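Local coordinates for uncharacterized protein (Bacteroides ovatus, PDB 4IPB) that is of unknown function but belongs to the PepSY-like, putative beta-lactamase-inhibitor-like family and folds as a helix-flanked antiparallel beta sheet, at residues A[10-15]-A[31-36]; A[42-45]-A[51-54]. All blocks are in the same frame, centred on the assembly; numbering follows the deposited sequence.

Interaction 1: residues A[10-15]-A[31-36]; sequences STFKKM and YCANFA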
loop_
_atom_site.group_PDB
_atom_site.type_symbol
_atom_site.label_atom_id
_atom_site.label_comp_id
_atom_site.label_asym_id
_atom_site.label_seq_id
_atom_site.Cartn_x
_atom_site.Cartn_y
_atom_site.Cartn_z
ATOM N N SER A 10 21.165 -2.642 3.982
ATOM C CA SER A 10 21.710 -1.674 4.937
ATOM C C SER A 10 20.686 -0.590 5.265
ATOM O O SER A 10 20.427 -0.250 6.451
ATOM C CB SER A 10 22.954 -1.021 4.344
ATOM O OG SER A 10 23.495 -0.066 5.243
ATOM N N THR A 11 20.057 -0.059 4.230
ATOM C CA THR A 11 19.051 0.991 4.465
ATOM C C THR A 11 17.866 0.392 5.192
ATOM O O THR A 11 17.325 0.983 6.151
ATOM C CB THR A 11 18.571 1.605 3.161
ATOM O OG1 THR A 11 19.710 2.135 2.484
ATOM C CG2 THR A 11 17.605 2.715 3.478
ATOM N N PHE A 12 17.468 -0.840 4.793
ATOM C CA PHE A 12 16.302 -1.471 5.407
ATOM C C PHE A 12 16.528 -1.684 6.898
ATOM O O PHE A 12 15.627 -1.467 7.715
ATOM C CB PHE A 12 15.933 -2.783 4.711
ATOM C CG PHE A 12 14.812 -3.503 5.376
ATOM C CD1 PHE A 12 13.504 -3.114 5.169
ATOM C CD2 PHE A 12 15.078 -4.519 6.284
ATOM C CE1 PHE A 12 12.475 -3.802 5.812
ATOM C CE2 PHE A 12 14.077 -5.155 6.935
ATOM C CZ PHE A 12 12.753 -4.781 6.685
ATOM N N LYS A 13 17.716 -2.121 7.248
ATOM C CA LYS A 13 18.066 -2.403 8.645
ATOM C C LYS A 13 18.044 -1.122 9.475
ATOM O O LYS A 13 17.711 -1.161 10.661
ATOM C CB LYS A 13 19.421 -3.090 8.734
ATOM C CG LYS A 13 19.874 -3.468 10.144
ATOM C CD LYS A 13 19.087 -4.675 10.610
ATOM C CE LYS A 13 19.451 -5.176 11.991
ATOM N NZ LYS A 13 18.490 -6.295 12.220
ATOM N N LYS A 14 18.358 0.020 8.876
ATOM C CA LYS A 14 18.198 1.295 9.588
ATOM C C LYS A 14 16.734 1.708 9.801
ATOM O O LYS A 14 16.375 2.196 10.908
ATOM C CB LYS A 14 18.949 2.381 8.872
ATOM C CG LYS A 14 20.454 2.141 8.914
ATOM C CD LYS A 14 21.173 3.316 8.313
ATOM C CE LYS A 14 22.645 3.129 8.568
ATOM N NZ LYS A 14 23.189 2.288 7.473
HETATM N N MSE A 15 15.891 1.448 8.809
HETATM C CA MSE A 15 14.457 1.769 8.904
HETATM C C MSE A 15 13.726 0.866 9.884
HETATM O O MSE A 15 12.818 1.317 10.597
HETATM C CB MSE A 15 13.797 1.687 7.531
HETATM C CG MSE A 15 14.291 2.762 6.628
HETATM SE SE MSE A 15 13.356 2.728 4.931
HETATM C CE MSE A 15 11.699 3.372 5.402
ATOM N N TYR A 31 13.250 -3.161 -5.264
ATOM C CA TYR A 31 13.320 -4.280 -4.323
ATOM C C TYR A 31 12.258 -4.079 -3.236
ATOM O O TYR A 31 12.133 -2.915 -2.728
ATOM C CB TYR A 31 14.706 -4.308 -3.632
ATOM C CG TYR A 31 15.785 -4.475 -4.650
ATOM C CD1 TYR A 31 16.324 -3.363 -5.329
ATOM C CD2 TYR A 31 16.182 -5.727 -5.043
ATOM C CE1 TYR A 31 17.279 -3.516 -6.335
ATOM C CE2 TYR A 31 17.118 -5.876 -6.039
ATOM C CZ TYR A 31 17.660 -4.765 -6.669
ATOM O OH TYR A 31 18.590 -4.920 -7.692
ATOM N N CYS A 32 11.570 -5.143 -2.868
ATOM C CA CYS A 32 10.461 -5.067 -1.916
ATOM C C CYS A 32 10.729 -5.976 -0.750
ATOM O O CYS A 32 10.991 -7.179 -0.958
ATOM C CB CYS A 32 9.181 -5.497 -2.594
ATOM S SG CYS A 32 7.740 -5.550 -1.489
ATOM N N ALA A 33 10.635 -5.437 0.463
ATOM C CA ALA A 33 10.712 -6.159 1.713
ATOM C C ALA A 33 9.294 -6.309 2.300
ATOM O O ALA A 33 8.625 -5.280 2.578
ATOM C CB ALA A 33 11.574 -5.395 2.706
ATOM N N ASN A 34 8.852 -7.557 2.463
ATOM C CA ASN A 34 7.538 -7.865 3.020
ATOM C C ASN A 34 7.706 -8.438 4.393
ATOM O O ASN A 34 8.462 -9.439 4.557
ATOM C CB ASN A 34 6.797 -8.864 2.121
ATOM C CG ASN A 34 5.501 -9.346 2.729
ATOM O OD1 ASN A 34 5.490 -10.315 3.489
ATOM N ND2 ASN A 34 4.446 -8.605 2.535
ATOM N N PHE A 35 6.952 -7.933 5.375
ATOM C CA PHE A 35 7.095 -8.367 6.790
ATOM C C PHE A 35 5.980 -7.771 7.651
ATOM O O PHE A 35 5.291 -6.855 7.212
ATOM C CB PHE A 35 8.436 -7.891 7.386
ATOM C CG PHE A 35 8.629 -6.409 7.381
ATOM C CD1 PHE A 35 8.917 -5.737 6.204
ATOM C CD2 PHE A 35 8.556 -5.668 8.535
ATOM C CE1 PHE A 35 9.128 -4.393 6.179
ATOM C CE2 PHE A 35 8.755 -4.279 8.503
ATOM C CZ PHE A 35 9.002 -3.658 7.317
ATOM N N ALA A 36 5.905 -8.203 8.916
ATOM C CA ALA A 36 4.942 -7.649 9.868
ATOM C C ALA A 36 5.649 -6.822 10.931
ATOM O O ALA A 36 6.739 -7.166 11.372
ATOM C CB ALA A 36 4.181 -8.797 10.549
#
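Phe12 meets Phe35 edge to face: the ring planes stand at 85° and the centroids lie 5.2 Å apart. The touching edge is the CE1–CZ side of the Phe12 ring, with Phe12 CE1 3.4 Å from Phe35 CE1 and Phe12 CZ 3.7 Å from the same carbon. Because Phe12 CZ sits over the rim of the Phe35 face and not over its middle, the T-shape is offset. Two residues earlier in the strand, Ala33 CB lies 3.6 Å from Phe12 CE1, oblique to the ring.

With CG trans to its own N (chi1 176°), Phe12 carries its ring out from the helix toward the strand; Phe35, with CG between N and the carbonyl carbon (chi1 59°), comes to meet it from the opposite direction. No hydrogen bond crosses between 10-15 and 31-36, and the three touching residues are all buried. Further out, Trp24 makes a second edge-to-face pair with Phe12, as Tyr16 does with Phe35, while Ala19 packs on both phenylalanines. Thr11 OG1, hydrogen-bonded to Gly50 O, ties the helix to the turn after strand 40-46. This is an N-terminal helix laid on one face of an antiparallel sheet, with aromatic side chains between them.

Interaction 2: residues A[42-45]-A[51-54]; sequences KNVW and QWVM
Met54 O accepts the shortest bond of this contact, from Trp45 N at 2.8 Å, with an N-H...O angle of 168° and the donor almost in line with the carbonyl. The same oxygen lies 3.6 Å from Val44 CA, a CA-H...O contact that adds a weaker second approach. The neighbouring link, Val53 N to Trp45 O at 2.9 Å, is equally straight at the hydrogen, but its donor is tilted well out of the carbonyl plane.

Trp45 thus bonds through N to Met54 and through O to Val53, so two successive residues of 51-54 face one residue of 42-45. That is a classic beta bulge, here in the hairpin of strands 40-46 and 52-58, and Val53 has a helical rather than an extended psi.

On the buried side, Trp45 and Met54, a selenomethionine, run side by side in the same direction. Met54 CG takes the position between N and the carbonyl carbon (chi1 63°), and the chain then extends until CE lies over the indole, 3.7 Å from the centroid of the five-membered ring and only 12° off its normal. This is a CH-pi contact, with SE more obliquely placed in a Met-aromatic one. Phe139 and Pro136 of helix 136-139 pack against Met54 and Trp45 respectively.

Val44 CG1 meets Trp52 CD1 at 3.7 Å, the two side chains crossing at about a right angle. The Trp52 indole is anchored by NE1, hydrogen-bonded to Thr55 OG1, and a bound glycerol, probably from the crystallisation liquor, lies nearby.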
loop_
_atom_site.group_PDB
_atom_site.type_symbol
_atom_site.label_atom_id
_atom_site.label_comp_id
_atom_site.label_asym_id
_atom_site.label_seq_id
_atom_site.Cartn_x
_atom_site.Cartn_y
_atom_site.Cartn_z
ATOM N N LYS A 42 3.597 -4.931 6.161
ATOM C CA LYS A 42 4.246 -3.885 5.409
ATOM C C LYS A 42 4.980 -4.410 4.168
ATOM O O LYS A 42 5.469 -5.554 4.164
ATOM C CB LYS A 42 5.289 -3.216 6.291
ATOM C CG LYS A 42 4.793 -2.647 7.620
ATOM C CD LYS A 42 5.326 -1.279 7.855
ATOM C CE LYS A 42 4.656 -0.628 9.046
ATOM N NZ LYS A 42 4.166 0.719 8.688
ATOM N N ASN A 43 4.977 -3.583 3.117
ATOM C CA ASN A 43 5.826 -3.800 1.933
ATOM C C ASN A 43 6.592 -2.522 1.741
ATOM O O ASN A 43 6.011 -1.437 1.508
ATOM C CB ASN A 43 4.972 -4.142 0.718
ATOM C CG ASN A 43 4.389 -5.504 0.820
ATOM O OD1 ASN A 43 5.078 -6.501 0.531
ATOM N ND2 ASN A 43 3.139 -5.592 1.224
ATOM N N VAL A 44 7.915 -2.647 1.853
ATOM C CA VAL A 44 8.779 -1.476 1.817
ATOM C C VAL A 44 9.701 -1.636 0.618
ATOM O O VAL A 44 10.417 -2.642 0.512
ATOM C CB VAL A 44 9.605 -1.323 3.128
ATOM C CG1 VAL A 44 10.512 -0.066 3.097
ATOM C CG2 VAL A 44 8.691 -1.308 4.363
ATOM N N TRP A 45 9.712 -0.621 -0.233
ATOM C CA TRP A 45 10.379 -0.676 -1.522
ATOM C C TRP A 45 11.600 0.242 -1.608
ATOM O O TRP A 45 11.600 1.335 -1.034
ATOM C CB TRP A 45 9.391 -0.290 -2.623
ATOM C CG TRP A 45 8.292 -1.244 -2.799
ATOM C CD1 TRP A 45 7.078 -1.324 -2.112
ATOM C CD2 TRP A 45 8.200 -2.213 -3.859
ATOM N NE1 TRP A 45 6.337 -2.365 -2.622
ATOM C CE2 TRP A 45 6.983 -2.896 -3.706
ATOM C CE3 TRP A 45 9.103 -2.655 -4.847
ATOM C CZ2 TRP A 45 6.627 -3.949 -4.531
ATOM C CZ3 TRP A 45 8.740 -3.638 -5.683
ATOM C CH2 TRP A 45 7.496 -4.290 -5.543
ATOM N N GLN A 51 18.026 3.448 -1.854
ATOM C CA GLN A 51 17.194 4.516 -1.361
ATOM C C GLN A 51 15.740 4.031 -1.260
ATOM O O GLN A 51 15.208 3.400 -2.156
ATOM C CB GLN A 51 17.219 5.726 -2.303
ATOM C CG GLN A 51 18.614 6.302 -2.489
ATOM C CD GLN A 51 18.773 7.296 -3.623
ATOM O OE1 GLN A 51 18.191 7.192 -4.693
ATOM N NE2 GLN A 51 19.631 8.292 -3.372
ATOM N N TRP A 52 15.112 4.396 -0.156
ATOM C CA TRP A 52 13.715 4.098 0.073
ATOM C C TRP A 52 12.841 4.890 -0.911
ATOM O O TRP A 52 13.025 6.093 -1.089
ATOM C CB TRP A 52 13.349 4.519 1.484
ATOM C CG TRP A 52 11.889 4.415 1.808
ATOM C CD1 TRP A 52 11.137 3.294 1.787
ATOM C CD2 TRP A 52 11.034 5.492 2.173
ATOM N NE1 TRP A 52 9.849 3.614 2.090
ATOM C CE2 TRP A 52 9.746 4.952 2.333
ATOM C CE3 TRP A 52 11.215 6.876 2.344
ATOM C CZ2 TRP A 52 8.667 5.712 2.702
ATOM C CZ3 TRP A 52 10.134 7.606 2.711
ATOM C CH2 TRP A 52 8.891 7.022 2.908
ATOM N N VAL A 53 11.936 4.177 -1.565
ATOM C CA VAL A 53 10.979 4.763 -2.513
ATOM C C VAL A 53 9.516 4.783 -2.103
ATOM O O VAL A 53 8.788 5.656 -2.571
ATOM C CB VAL A 53 11.182 4.252 -3.918
ATOM C CG1 VAL A 53 12.589 4.654 -4.392
ATOM C CG2 VAL A 53 10.882 2.800 -4.066
HETATM N N MSE A 54 9.088 3.815 -1.313
HETATM C CA MSE A 54 7.669 3.795 -0.787
HETATM C C MSE A 54 7.493 2.729 0.254
HETATM O O MSE A 54 8.144 1.657 0.204
HETATM C CB MSE A 54 6.602 3.710 -1.886
HETATM C CG MSE A 54 6.655 2.465 -2.682
HETATM SE SE MSE A 54 5.173 2.430 -4.012
HETATM C CE MSE A 54 5.440 0.692 -4.626
#

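Both segments of interaction 1 precede those of interaction 2 in sequence, and the centres of the two contacts lie about 7 Å apart. They meet through strands 30-37 and 40-46, consecutive in sequence and adjacent in the antiparallel sheet. Two probable backbone hydrogen bonds join them, Phe35 O to Lys42 N and Ala33 N to Val44 O, both 2.8 Å; Cys32 SG also packs against Trp45 CE2. Helix 6-15 therefore lies against strand 30-37, which pairs with 40-46, which in turn pairs with 52-58. Together the contacts trace how the N-terminal helix is connected to successive strands of the PepSY-like sheet, with helix 136-139 packing beside interaction 2.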